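Local coordinates for protein methyl-coenzyme M reductase subunit beta (Methanosarcina barkeri, PDB 1E6Y) that works within methyl-coenzyme M reductase I, which uses coenzyme B to reduce methyl-coenzyme M, releasing methane and the mixed heterodisulfide in the last step of methanogenesis, at residues D250-N255 and A310-C315; S267-A272 and D333-E338. One frame throughout, in Å; residues are numbered along the deposited sequence.

How the contacts relate
Both contacts lie in the helical C-terminal part of the beta subunit, on the same side of the chain's centre, with their own centres about 14 Å apart. Along the sequence they interleave: helix 247-255 of contact 1 is followed by helix 261-274 of contact 2, then helix 296-318 returns to contact 1 and helix 323-339 to contact 2. Each contact therefore pairs one helix of the earlier pair with one of the later. The two are joined directly, since Glu254 OE2 makes a salt bridge to Arg271 NH1 and Glu254 OE1 probably accepts a hydrogen bond from Ser267 OG. Four helices thus form one packed unit, away from the coenzyme M, coenzyme B and F430 pockets.

Contact 1 of 2, residues D250-N255 and A310-C315; sequences DIVKEN and ATLVNC
Leu312 is the first residue of 310-315 to reach across, and it meets Val252. With CG placed anti to the carbonyl carbon (chi1 -69°), the leucine carries its CD1 over to CG2 of Val252, 3.7 Å away. Its CB lies 3.9 Å from the same Val252 CG2. One valine methyl thus rests on both the root and the end of the leucine, and the two side chains cross at about a right angle. Beyond this pair the gamma subunit closes in, with its Val70 on Val252 and its Thr66 on Leu312.

Next along the helix, Val313 splits its work between two branches. CG1 touches backbone, 3.6 Å from Asn255 O; CG2 sits 3.9 Å from Asn255 CB and makes a longer contact, 4.1 Å, with Val252 O. Val313 therefore packs against the C-terminal residues of 250-255, where the oxygens of Val252 and Asn255 lie beside its methyls. The amide of Asn255 is turned to its own helix: ND2 donates to Ile251 O at 2.8 Å in a nearly straight bond (N-H...O 166°), with that oxygen close to the amide plane. Ser267 OG also bonds ND2, and Thr263 OG1 bonds OD1, so this buried amide is gripped at both ends and its rotation is fixed.

No hydrogen bond spans the two segments, whose axes approach to 9.2 Å and run within 30° of parallel. This is close, largely apolar helix-helix packing that joins helix 247-255 to helix 296-318 in the helical C-terminal domain.

Contact 2 of 2, residues S267-A272 and D333-E338; sequences SVVRRA and DILEKE
Val269 and Leu335 form the tight part of this contact: CG2 of the valine lies 3.8 Å from CD1 of the leucine, and the side chains slide past each other in opposite directions. With its CG swung anti to the backbone N (chi1 -180°), Leu335 brings its end nearer to 267-272 than the direction of its CB would suggest. The same CD1 also meets Val268 CG1, more distantly at 4.5 Å. Ile265 and, on helix 296-318, Trp299 and Ala303 pack on Leu335 as well, so the leucine side chain sits where three helices meet.

Toward Glu338 the fit is looser. Only its aliphatic part takes part, CG lying 4.2 Å from Val269 CG2. The buried carboxylate is held by the gamma subunit, where Tyr2 OH bonds OE1 and Tyr6 N bonds OE2; Tyr2 of that subunit packs on Val269 too. This border of the contact is therefore closed by a neighbouring chain.

The salt bridge between Lys337 and Asp333 lies on a part of helix 323-339 remote from 267-272, and both residues are also bonded by other chains.

The axes of the two segments approach to 11.3 Å, with a signed crossing angle of -47°, and no hydrogen bond joins them. The arrangement is an apolar helix-helix crossing at the subunit interface of the MCR complex.

Contact 1 of 2, residues D250-N255 and A310-C315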
loop_
_atom_site.group_PDB
_atom_site.type_symbol
_atom_site.label_atom_id
_atom_site.label_comp_id
_atom_site.label_asym_id
_atom_site.label_seq_id
_atom_site.Cartn_x
_atom_site.Cartn_y
_atom_site.Cartn_z
ATOM N N ASP E 250 3.352 -0.317 -45.794
ATOM C CA ASP E 250 2.979 -1.071 -46.987
ATOM C C ASP E 250 1.943 -2.147 -46.695
ATOM O O ASP E 250 1.018 -2.354 -47.481
ATOM C CB ASP E 250 4.215 -1.715 -47.626
ATOM C CG ASP E 250 5.075 -0.716 -48.386
ATOM O OD1 ASP E 250 4.639 0.434 -48.604
ATOM O OD2 ASP E 250 6.199 -1.089 -48.774
ATOM N N ILE E 251 2.097 -2.829 -45.563
ATOM C CA ILE E 251 1.148 -3.865 -45.171
ATOM C C ILE E 251 -0.221 -3.254 -44.882
ATOM O O ILE E 251 -1.244 -3.773 -45.335
ATOM C CB ILE E 251 1.654 -4.657 -43.939
ATOM C CG1 ILE E 251 2.868 -5.501 -44.343
ATOM C CG2 ILE E 251 0.548 -5.560 -43.392
ATOM C CD1 ILE E 251 3.525 -6.248 -43.195
ATOM N N VAL E 252 -0.226 -2.097 -44.224
ATOM C CA VAL E 252 -1.467 -1.379 -43.956
ATOM C C VAL E 252 -2.116 -0.921 -45.261
ATOM O O VAL E 252 -3.308 -1.149 -45.479
ATOM C CB VAL E 252 -1.222 -0.153 -43.038
ATOM C CG1 VAL E 252 -2.487 0.692 -42.924
ATOM C CG2 VAL E 252 -0.789 -0.621 -41.658
ATOM N N LYS E 253 -1.309 -0.370 -46.164
ATOM C CA LYS E 253 -1.830 0.166 -47.415
ATOM C C LYS E 253 -2.470 -0.906 -48.298
ATOM O O LYS E 253 -3.547 -0.693 -48.852
ATOM C CB LYS E 253 -0.726 0.889 -48.188
ATOM C CG LYS E 253 -1.227 1.639 -49.409
ATOM C CD LYS E 253 -0.100 2.397 -50.081
ATOM C CE LYS E 253 -0.474 2.815 -51.493
ATOM N NZ LYS E 253 -1.625 3.756 -51.492
ATOM N N GLU E 254 -1.844 -2.077 -48.379
ATOM C CA GLU E 254 -2.364 -3.141 -49.233
ATOM C C GLU E 254 -3.546 -3.885 -48.614
ATOM O O GLU E 254 -4.212 -4.672 -49.289
ATOM C CB GLU E 254 -1.252 -4.127 -49.605
ATOM C CG GLU E 254 -0.762 -5.021 -48.473
ATOM C CD GLU E 254 0.451 -5.850 -48.873
ATOM O OE1 GLU E 254 0.863 -6.720 -48.081
ATOM O OE2 GLU E 254 1.011 -5.622 -49.968
ATOM N N ASN E 255 -3.813 -3.614 -47.338
ATOM C CA ASN E 255 -4.964 -4.195 -46.647
ATOM C C ASN E 255 -5.991 -3.131 -46.258
ATOM O O ASN E 255 -6.988 -3.432 -45.605
ATOM C CB ASN E 255 -4.504 -4.937 -45.389
ATOM C CG ASN E 255 -3.839 -6.262 -45.700
ATOM O OD1 ASN E 255 -4.511 -7.255 -45.977
ATOM N ND2 ASN E 255 -2.514 -6.296 -45.613
ATOM N N ALA E 310 -2.381 -4.830 -38.332
ATOM C CA ALA E 310 -3.736 -5.338 -38.142
ATOM C C ALA E 310 -4.576 -4.372 -37.313
ATOM O O ALA E 310 -5.762 -4.201 -37.576
ATOM C CB ALA E 310 -3.697 -6.708 -37.476
ATOM N N THR E 311 -3.955 -3.737 -36.319
ATOM C CA THR E 311 -4.633 -2.732 -35.499
ATOM C C THR E 311 -5.052 -1.537 -36.351
ATOM O O THR E 311 -6.202 -1.096 -36.296
ATOM C CB THR E 311 -3.724 -2.232 -34.347
ATOM O OG1 THR E 311 -3.455 -3.310 -33.442
ATOM C CG2 THR E 311 -4.399 -1.099 -33.585
ATOM N N LEU E 312 -4.125 -1.038 -37.162
ATOM C CA LEU E 312 -4.403 0.100 -38.028
ATOM C C LEU E 312 -5.506 -0.213 -39.040
ATOM O O LEU E 312 -6.373 0.621 -39.293
ATOM C CB LEU E 312 -3.121 0.540 -38.748
ATOM C CG LEU E 312 -2.050 1.162 -37.844
ATOM C CD1 LEU E 312 -0.805 1.486 -38.653
ATOM C CD2 LEU E 312 -2.597 2.418 -37.194
ATOM N N VAL E 313 -5.547 -1.462 -39.498
ATOM C CA VAL E 313 -6.552 -1.898 -40.464
ATOM C C VAL E 313 -7.914 -2.132 -39.805
ATOM O O VAL E 313 -8.939 -1.673 -40.315
ATOM C CB VAL E 313 -6.093 -3.188 -41.198
ATOM C CG1 VAL E 313 -7.233 -3.773 -42.030
ATOM C CG2 VAL E 313 -4.902 -2.877 -42.093
ATOM N N ASN E 314 -7.915 -2.794 -38.650
ATOM C CA ASN E 314 -9.163 -3.165 -37.984
ATOM C C ASN E 314 -9.789 -2.014 -37.197
ATOM O O ASN E 314 -11.001 -1.800 -37.260
ATOM C CB ASN E 314 -8.937 -4.363 -37.058
ATOM C CG ASN E 314 -10.232 -5.066 -36.695
ATOM O OD1 ASN E 314 -11.134 -5.205 -37.524
ATOM N ND2 ASN E 314 -10.340 -5.495 -35.444
ATOM N N CYS E 315 -8.967 -1.296 -36.436
ATOM C CA CYS E 315 -9.431 -0.091 -35.754
ATOM C C CYS E 315 -9.705 1.026 -36.752
ATOM O O CYS E 315 -10.656 1.790 -36.591
ATOM C CB CYS E 315 -8.402 0.373 -34.723
ATOM S SG CYS E 315 -8.250 -0.732 -33.317
#

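Contact 2 of 2, residues S267-A272 and D333-E338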
loop_
_atom_site.group_PDB
_atom_site.type_symbol
_atom_site.label_atom_id
_atom_site.label_comp_id
_atom_site.label_asym_id
_atom_site.label_seq_id
_atom_site.Cartn_x
_atom_site.Cartn_y
_atom_site.Cartn_z
ATOM N N SER E 267 -0.415 -11.102 -45.730
ATOM C CA SER E 267 0.658 -10.160 -46.037
ATOM C C SER E 267 1.916 -10.451 -45.228
ATOM O O SER E 267 3.023 -10.443 -45.768
ATOM C CB SER E 267 0.202 -8.729 -45.751
ATOM O OG SER E 267 -0.820 -8.332 -46.642
ATOM N N VAL E 268 1.738 -10.683 -43.929
ATOM C CA VAL E 268 2.861 -10.893 -43.021
ATOM C C VAL E 268 3.602 -12.186 -43.346
ATOM O O VAL E 268 4.832 -12.195 -43.430
ATOM C CB VAL E 268 2.390 -10.915 -41.538
ATOM C CG1 VAL E 268 3.517 -11.384 -40.617
ATOM C CG2 VAL E 268 1.929 -9.525 -41.123
ATOM N N VAL E 269 2.856 -13.262 -43.587
ATOM C CA VAL E 269 3.473 -14.551 -43.879
ATOM C C VAL E 269 4.149 -14.550 -45.253
ATOM O O VAL E 269 5.294 -14.987 -45.380
ATOM C CB VAL E 269 2.442 -15.705 -43.802
ATOM C CG1 VAL E 269 3.127 -17.042 -44.048
ATOM C CG2 VAL E 269 1.770 -15.713 -42.434
ATOM N N ARG E 270 3.483 -13.965 -46.246
ATOM C CA ARG E 270 4.022 -13.883 -47.603
ATOM C C ARG E 270 5.363 -13.153 -47.590
ATOM O O ARG E 270 6.381 -13.669 -48.038
ATOM C CB ARG E 270 3.066 -13.141 -48.539
ATOM C CG ARG E 270 3.592 -13.049 -49.971
ATOM C CD ARG E 270 2.758 -12.162 -50.855
ATOM N NE ARG E 270 2.791 -10.733 -50.583
ATOM C CZ ARG E 270 1.780 -10.013 -50.104
ATOM N NH1 ARG E 270 0.627 -10.614 -49.843
ATOM N NH2 ARG E 270 1.907 -8.707 -49.901
ATOM N N ARG E 271 5.351 -11.966 -46.966
ATOM C CA ARG E 271 6.585 -11.175 -46.881
ATOM C C ARG E 271 7.696 -11.803 -46.083
ATOM O O ARG E 271 8.884 -11.713 -46.432
ATOM C CB ARG E 271 6.225 -9.787 -46.327
ATOM C CG ARG E 271 5.403 -8.994 -47.347
ATOM C CD ARG E 271 4.750 -7.813 -46.677
ATOM N NE ARG E 271 3.934 -6.932 -47.482
ATOM C CZ ARG E 271 4.338 -5.995 -48.328
ATOM N NH1 ARG E 271 3.498 -5.220 -48.993
ATOM N NH2 ARG E 271 5.645 -5.820 -48.520
ATOM N N ALA E 272 7.332 -12.508 -45.014
ATOM C CA ALA E 272 8.323 -13.209 -44.198
ATOM C C ALA E 272 8.992 -14.340 -44.981
ATOM O O ALA E 272 10.188 -14.583 -44.829
ATOM C CB ALA E 272 7.676 -13.758 -42.934
ATOM N N ASP E 333 -2.945 -15.123 -32.507
ATOM C CA ASP E 333 -3.572 -16.437 -32.399
ATOM C C ASP E 333 -3.681 -17.090 -33.780
ATOM O O ASP E 333 -3.194 -18.202 -33.989
ATOM C CB ASP E 333 -4.962 -16.290 -31.768
ATOM C CG ASP E 333 -5.568 -17.616 -31.324
ATOM O OD1 ASP E 333 -4.934 -18.679 -31.494
ATOM O OD2 ASP E 333 -6.696 -17.589 -30.792
ATOM N N ILE E 334 -4.248 -16.353 -34.732
ATOM C CA ILE E 334 -4.462 -16.869 -36.083
ATOM C C ILE E 334 -3.143 -17.020 -36.849
ATOM O O ILE E 334 -2.988 -17.951 -37.642
ATOM C CB ILE E 334 -5.425 -15.958 -36.890
ATOM C CG1 ILE E 334 -6.784 -15.888 -36.195
ATOM C CG2 ILE E 334 -5.620 -16.508 -38.298
ATOM C CD1 ILE E 334 -7.704 -14.831 -36.778
ATOM N N LEU E 335 -2.179 -16.146 -36.560
ATOM C CA LEU E 335 -0.845 -16.250 -37.151
ATOM C C LEU E 335 -0.178 -17.565 -36.765
ATOM O O LEU E 335 0.451 -18.215 -37.603
ATOM C CB LEU E 335 0.039 -15.080 -36.704
ATOM C CG LEU E 335 1.469 -15.047 -37.254
ATOM C CD1 LEU E 335 1.436 -14.879 -38.764
ATOM C CD2 LEU E 335 2.246 -13.910 -36.608
ATOM N N GLU E 336 -0.307 -17.948 -35.496
ATOM C CA GLU E 336 0.261 -19.206 -35.027
ATOM C C GLU E 336 -0.415 -20.392 -35.705
ATOM O O GLU E 336 0.246 -21.357 -36.089
ATOM C CB GLU E 336 0.115 -19.337 -33.508
ATOM C CG GLU E 336 0.972 -18.364 -32.704
ATOM C CD GLU E 336 1.055 -18.727 -31.231
ATOM O OE1 GLU E 336 0.183 -19.480 -30.749
ATOM O OE2 GLU E 336 1.975 -18.237 -30.545
ATOM N N LYS E 337 -1.735 -20.311 -35.849
ATOM C CA LYS E 337 -2.505 -21.385 -36.470
ATOM C C LYS E 337 -2.254 -21.477 -37.971
ATOM O O LYS E 337 -2.320 -22.560 -38.554
ATOM C CB LYS E 337 -3.994 -21.196 -36.181
ATOM C CG LYS E 337 -4.373 -21.639 -34.779
ATOM C CD LYS E 337 -5.752 -21.177 -34.369
ATOM C CE LYS E 337 -6.157 -21.825 -33.049
ATOM N NZ LYS E 337 -5.182 -21.551 -31.948
ATOM N N GLU E 338 -1.826 -20.360 -38.554
ATOM C CA GLU E 338 -1.484 -20.302 -39.970
ATOM C C GLU E 338 -0.099 -20.880 -40.267
ATOM O O GLU E 338 0.106 -21.488 -41.318
ATOM C CB GLU E 338 -1.563 -18.851 -40.464
ATOM C CG GLU E 338 -1.201 -18.649 -41.934
ATOM C CD GLU E 338 -2.088 -19.443 -42.880
ATOM O OE1 GLU E 338 -1.543 -20.081 -43.802
ATOM O OE2 GLU E 338 -3.324 -19.417 -42.717
#